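Local coordinates for cytosolic iron-sulfur protein assembly protein 1 (Saccharomyces cerevisiae, PDB 2HES), which acts as an essential WD40-repeat component of the cytosolic iron-sulfur assembly machinery, required for maturation of extramitochondrial iron-sulfur proteins, at residues C292-L304 / A313-L326. Numbering follows the deposited sequence.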
# COMPACT_ATOMS: atom_id res chain seq x y z
N CYS A 292 -15.37 7.23 -10.75
CA CYS A 292 -14.33 8.19 -10.40
C CYS A 292 -13.22 8.26 -11.45
O CYS A 292 -12.56 9.28 -11.55
CB CYS A 292 -13.76 7.89 -9.01
SG CYS A 292 -14.92 8.26 -7.71
N HIS A 293 -13.02 7.17 -12.19
CA HIS A 293 -12.10 7.11 -13.34
C HIS A 293 -12.86 6.78 -14.61
O HIS A 293 -12.43 5.98 -15.42
CB HIS A 293 -10.94 6.13 -13.08
CG HIS A 293 -9.94 6.69 -12.13
ND1 HIS A 293 -8.65 7.00 -12.51
CD2 HIS A 293 -10.06 7.09 -10.85
CE1 HIS A 293 -8.01 7.54 -11.48
NE2 HIS A 293 -8.85 7.60 -10.46
N GLY A 294 -14.02 7.40 -14.76
CA GLY A 294 -14.90 7.08 -15.89
C GLY A 294 -15.29 5.62 -15.87
O GLY A 294 -15.77 5.12 -14.85
N VAL A 295 -15.04 4.93 -16.98
CA VAL A 295 -15.34 3.52 -17.12
C VAL A 295 -14.24 2.58 -16.55
O VAL A 295 -14.37 1.34 -16.62
CB VAL A 295 -15.64 3.18 -18.60
CG1 VAL A 295 -14.39 3.33 -19.45
CG2 VAL A 295 -16.20 1.77 -18.73
N TYR A 296 -13.18 3.17 -15.99
CA TYR A 296 -11.96 2.45 -15.63
C TYR A 296 -11.87 1.92 -14.18
O TYR A 296 -12.31 2.56 -13.23
CB TYR A 296 -10.72 3.30 -15.95
CG TYR A 296 -10.54 3.52 -17.45
CD1 TYR A 296 -9.85 2.59 -18.23
CD2 TYR A 296 -11.08 4.64 -18.08
CE1 TYR A 296 -9.68 2.78 -19.61
CE2 TYR A 296 -10.93 4.84 -19.46
CZ TYR A 296 -10.24 3.90 -20.21
OH TYR A 296 -10.07 4.07 -21.57
N GLU A 297 -11.24 0.75 -14.06
CA GLU A 297 -10.98 0.14 -12.74
C GLU A 297 -10.05 1.07 -11.97
O GLU A 297 -9.20 1.74 -12.59
CB GLU A 297 -10.37 -1.25 -12.91
CG GLU A 297 -11.39 -2.31 -13.43
CD GLU A 297 -10.89 -3.74 -13.47
OE1 GLU A 297 -9.76 -4.03 -13.04
OE2 GLU A 297 -11.65 -4.62 -13.93
N ILE A 298 -10.23 1.16 -10.65
CA ILE A 298 -9.36 2.01 -9.83
C ILE A 298 -8.49 1.07 -8.98
O ILE A 298 -9.03 0.15 -8.32
CB ILE A 298 -10.15 2.97 -8.91
CG1 ILE A 298 -11.21 3.78 -9.66
CG2 ILE A 298 -9.19 3.88 -8.13
CD1 ILE A 298 -12.05 4.66 -8.77
N ASN A 299 -7.18 1.31 -8.95
CA ASN A 299 -6.26 0.30 -8.38
C ASN A 299 -5.68 0.70 -7.05
O ASN A 299 -5.18 -0.17 -6.29
CB ASN A 299 -5.09 0.09 -9.35
CG ASN A 299 -5.54 -0.47 -10.67
OD1 ASN A 299 -6.17 -1.52 -10.74
ND2 ASN A 299 -5.22 0.25 -11.74
N VAL A 300 -5.66 2.00 -6.80
CA VAL A 300 -4.89 2.56 -5.66
C VAL A 300 -5.51 3.82 -5.10
O VAL A 300 -6.07 4.63 -5.85
CB VAL A 300 -3.34 2.72 -5.97
CG1 VAL A 300 -3.07 3.66 -7.14
CG2 VAL A 300 -2.61 3.20 -4.76
N VAL A 301 -5.44 3.96 -3.77
CA VAL A 301 -5.95 5.13 -3.07
C VAL A 301 -5.05 5.47 -1.90
O VAL A 301 -4.60 4.58 -1.20
CB VAL A 301 -7.42 4.92 -2.57
CG1 VAL A 301 -7.51 3.75 -1.56
CG2 VAL A 301 -8.00 6.20 -2.00
N LYS A 302 -4.81 6.77 -1.68
CA LYS A 302 -4.01 7.25 -0.54
C LYS A 302 -4.60 8.53 0.04
O LYS A 302 -5.13 9.35 -0.68
CB LYS A 302 -2.57 7.54 -0.99
CG LYS A 302 -1.71 6.31 -1.33
CD LYS A 302 -1.48 5.44 -0.09
CE LYS A 302 -0.13 4.76 -0.10
NZ LYS A 302 0.19 3.92 -1.28
N TRP A 303 -4.44 8.72 1.35
CA TRP A 303 -4.82 9.93 2.05
C TRP A 303 -3.57 10.79 2.09
O TRP A 303 -2.51 10.31 2.52
CB TRP A 303 -5.16 9.62 3.50
CG TRP A 303 -6.42 8.89 3.72
CD1 TRP A 303 -6.56 7.57 4.03
CD2 TRP A 303 -7.74 9.45 3.70
NE1 TRP A 303 -7.89 7.27 4.20
CE2 TRP A 303 -8.63 8.40 4.00
CE3 TRP A 303 -8.25 10.74 3.47
CZ2 TRP A 303 -10.01 8.59 4.07
CZ3 TRP A 303 -9.61 10.93 3.53
CH2 TRP A 303 -10.48 9.86 3.84
N LEU A 304 -3.71 12.05 1.68
CA LEU A 304 -2.52 12.92 1.53
C LEU A 304 -2.45 13.98 2.62
O LEU A 304 -3.48 14.44 3.12
CB LEU A 304 -2.50 13.56 0.13
CG LEU A 304 -1.77 12.86 -1.04
CD1 LEU A 304 -1.83 11.31 -1.05
CD2 LEU A 304 -2.21 13.41 -2.40
N ALA A 313 -6.03 10.76 -3.05
CA ALA A 313 -5.59 10.49 -4.41
C ALA A 313 -6.03 9.10 -4.84
O ALA A 313 -5.92 8.14 -4.05
CB ALA A 313 -4.08 10.63 -4.51
N THR A 314 -6.50 9.00 -6.10
CA THR A 314 -6.85 7.72 -6.67
C THR A 314 -6.12 7.53 -7.98
O THR A 314 -6.00 8.48 -8.77
CB THR A 314 -8.39 7.58 -6.94
OG1 THR A 314 -8.85 8.68 -7.74
CG2 THR A 314 -9.15 7.56 -5.67
N GLY A 315 -5.66 6.30 -8.20
CA GLY A 315 -5.00 5.88 -9.43
C GLY A 315 -5.70 4.75 -10.18
O GLY A 315 -6.00 3.68 -9.62
N GLY A 316 -5.92 4.95 -11.49
CA GLY A 316 -6.80 4.06 -12.25
C GLY A 316 -6.21 3.52 -13.54
O GLY A 316 -5.10 3.89 -13.93
N ASP A 317 -6.96 2.64 -14.20
CA ASP A 317 -6.49 1.92 -15.38
C ASP A 317 -6.34 2.87 -16.58
O ASP A 317 -5.80 2.48 -17.62
CB ASP A 317 -7.43 0.74 -15.75
CG ASP A 317 -7.02 -0.62 -15.08
OD1 ASP A 317 -6.03 -0.65 -14.34
OD2 ASP A 317 -7.67 -1.68 -15.32
N ASP A 318 -6.81 4.11 -16.43
CA ASP A 318 -6.73 5.13 -17.51
C ASP A 318 -5.46 5.98 -17.44
O ASP A 318 -5.31 6.95 -18.22
CB ASP A 318 -7.94 6.06 -17.46
CG ASP A 318 -8.27 6.52 -16.06
OD1 ASP A 318 -7.60 6.03 -15.12
OD2 ASP A 318 -9.19 7.35 -15.87
N GLY A 319 -4.58 5.68 -16.50
CA GLY A 319 -3.30 6.41 -16.41
C GLY A 319 -3.41 7.78 -15.77
O GLY A 319 -2.49 8.60 -15.86
N ILE A 320 -4.51 8.01 -15.07
CA ILE A 320 -4.79 9.26 -14.42
C ILE A 320 -4.66 9.13 -12.90
O ILE A 320 -5.07 8.11 -12.32
CB ILE A 320 -6.23 9.78 -14.81
CG1 ILE A 320 -6.27 10.15 -16.30
CG2 ILE A 320 -6.69 10.92 -13.93
CD1 ILE A 320 -7.52 10.95 -16.72
N VAL A 321 -4.11 10.15 -12.27
CA VAL A 321 -4.27 10.31 -10.83
C VAL A 321 -5.29 11.41 -10.59
O VAL A 321 -5.06 12.59 -10.92
CB VAL A 321 -2.95 10.68 -10.10
CG1 VAL A 321 -3.21 10.89 -8.63
CG2 VAL A 321 -1.92 9.61 -10.30
N ASN A 322 -6.45 11.03 -10.05
CA ASN A 322 -7.40 12.04 -9.62
C ASN A 322 -7.18 12.44 -8.16
O ASN A 322 -6.95 11.58 -7.29
CB ASN A 322 -8.84 11.55 -9.84
CG ASN A 322 -9.19 11.41 -11.30
OD1 ASN A 322 -9.59 10.33 -11.77
ND2 ASN A 322 -9.05 12.50 -12.03
N PHE A 323 -7.25 13.73 -7.90
CA PHE A 323 -7.09 14.27 -6.57
C PHE A 323 -8.42 14.81 -6.14
O PHE A 323 -9.02 15.62 -6.86
CB PHE A 323 -6.06 15.40 -6.54
CG PHE A 323 -4.68 14.96 -6.87
CD1 PHE A 323 -3.83 14.50 -5.87
CD2 PHE A 323 -4.23 15.00 -8.19
CE1 PHE A 323 -2.54 14.08 -6.18
CE2 PHE A 323 -2.94 14.59 -8.52
CZ PHE A 323 -2.09 14.13 -7.51
N TRP A 324 -8.89 14.34 -4.98
CA TRP A 324 -10.23 14.65 -4.50
C TRP A 324 -10.18 15.34 -3.16
O TRP A 324 -9.33 15.04 -2.31
CB TRP A 324 -11.08 13.39 -4.36
CG TRP A 324 -11.01 12.46 -5.52
CD1 TRP A 324 -10.07 11.51 -5.72
CD2 TRP A 324 -11.91 12.40 -6.63
NE1 TRP A 324 -10.33 10.82 -6.88
CE2 TRP A 324 -11.45 11.36 -7.47
CE3 TRP A 324 -13.07 13.10 -7.00
CZ2 TRP A 324 -12.10 11.01 -8.66
CZ3 TRP A 324 -13.71 12.76 -8.19
CH2 TRP A 324 -13.22 11.72 -9.00
N SER A 325 -11.13 16.25 -2.97
CA SER A 325 -11.31 16.90 -1.70
C SER A 325 -12.51 16.30 -0.98
O SER A 325 -13.48 15.89 -1.62
CB SER A 325 -11.53 18.39 -1.89
OG SER A 325 -11.01 19.07 -0.77
N LEU A 326 -12.45 16.30 0.35
CA LEU A 326 -13.53 15.75 1.15
C LEU A 326 -14.27 16.85 1.91
O LEU A 326 -13.69 17.45 2.82
CB LEU A 326 -12.99 14.70 2.13
CG LEU A 326 -14.00 13.69 2.68
CD1 LEU A 326 -14.55 12.82 1.56
CD2 LEU A 326 -13.33 12.84 3.77
O HOH W 1 -10.37 -0.79 -16.87
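Strand 298-303 pairs antiparallel with strand 313-316, Val300 opposite Gly315 and Lys302 opposite Ala313, with a classic beta bulge where Asn299 N and Val300 N both bind Gly315 O. Val300 packs CG1 on Gly315 CA, where a side chain would clash.

The His293 ring lies over the face of the sheet that carries Thr314. With CG anti to the carbonyl carbon (chi1 -75°), it reaches Asp318 with one nitrogen and Thr314 with the other. His293 ND1 donates to Asp318 OD1 at 3.0 Å, near the ring plane and on the syn lone pair. His293 NE2 and Thr314 OG1 share a hydrogen bond of 2.9 Å. Trp324 NE1 donates to that same hydroxyl, 2.7 Å from Thr314 OG1 and almost straight at 176°. The Asn322 side chain covers one face of the imidazole. Nearby, Cys292 CB touches Trp324 CZ2 at 3.6 Å, and its sulfur approaches the indole obliquely.

Asp318 CB sits over the Tyr296 ring in a CH-pi contact, 3.7 Å from the ring centroid.

A leucine in place of His293 would probably leave the Asp318 carboxylate without the imidazole N-H that holds it and take from the Thr314 hydroxyl its ring-nitrogen partner.

The Asp-His-Thr-Trp chain is the hydrogen-bonded tetrad known from WD40 blades. Here it ties the loop entering strand 298-303 to the turn and two strands that follow, within the seventh repeat. The buried His293, Thr314 and Trp324 thus join their polar atoms in a relay ending at the partly exposed Asp318 carboxylate, whose charge probably polarises the imidazole.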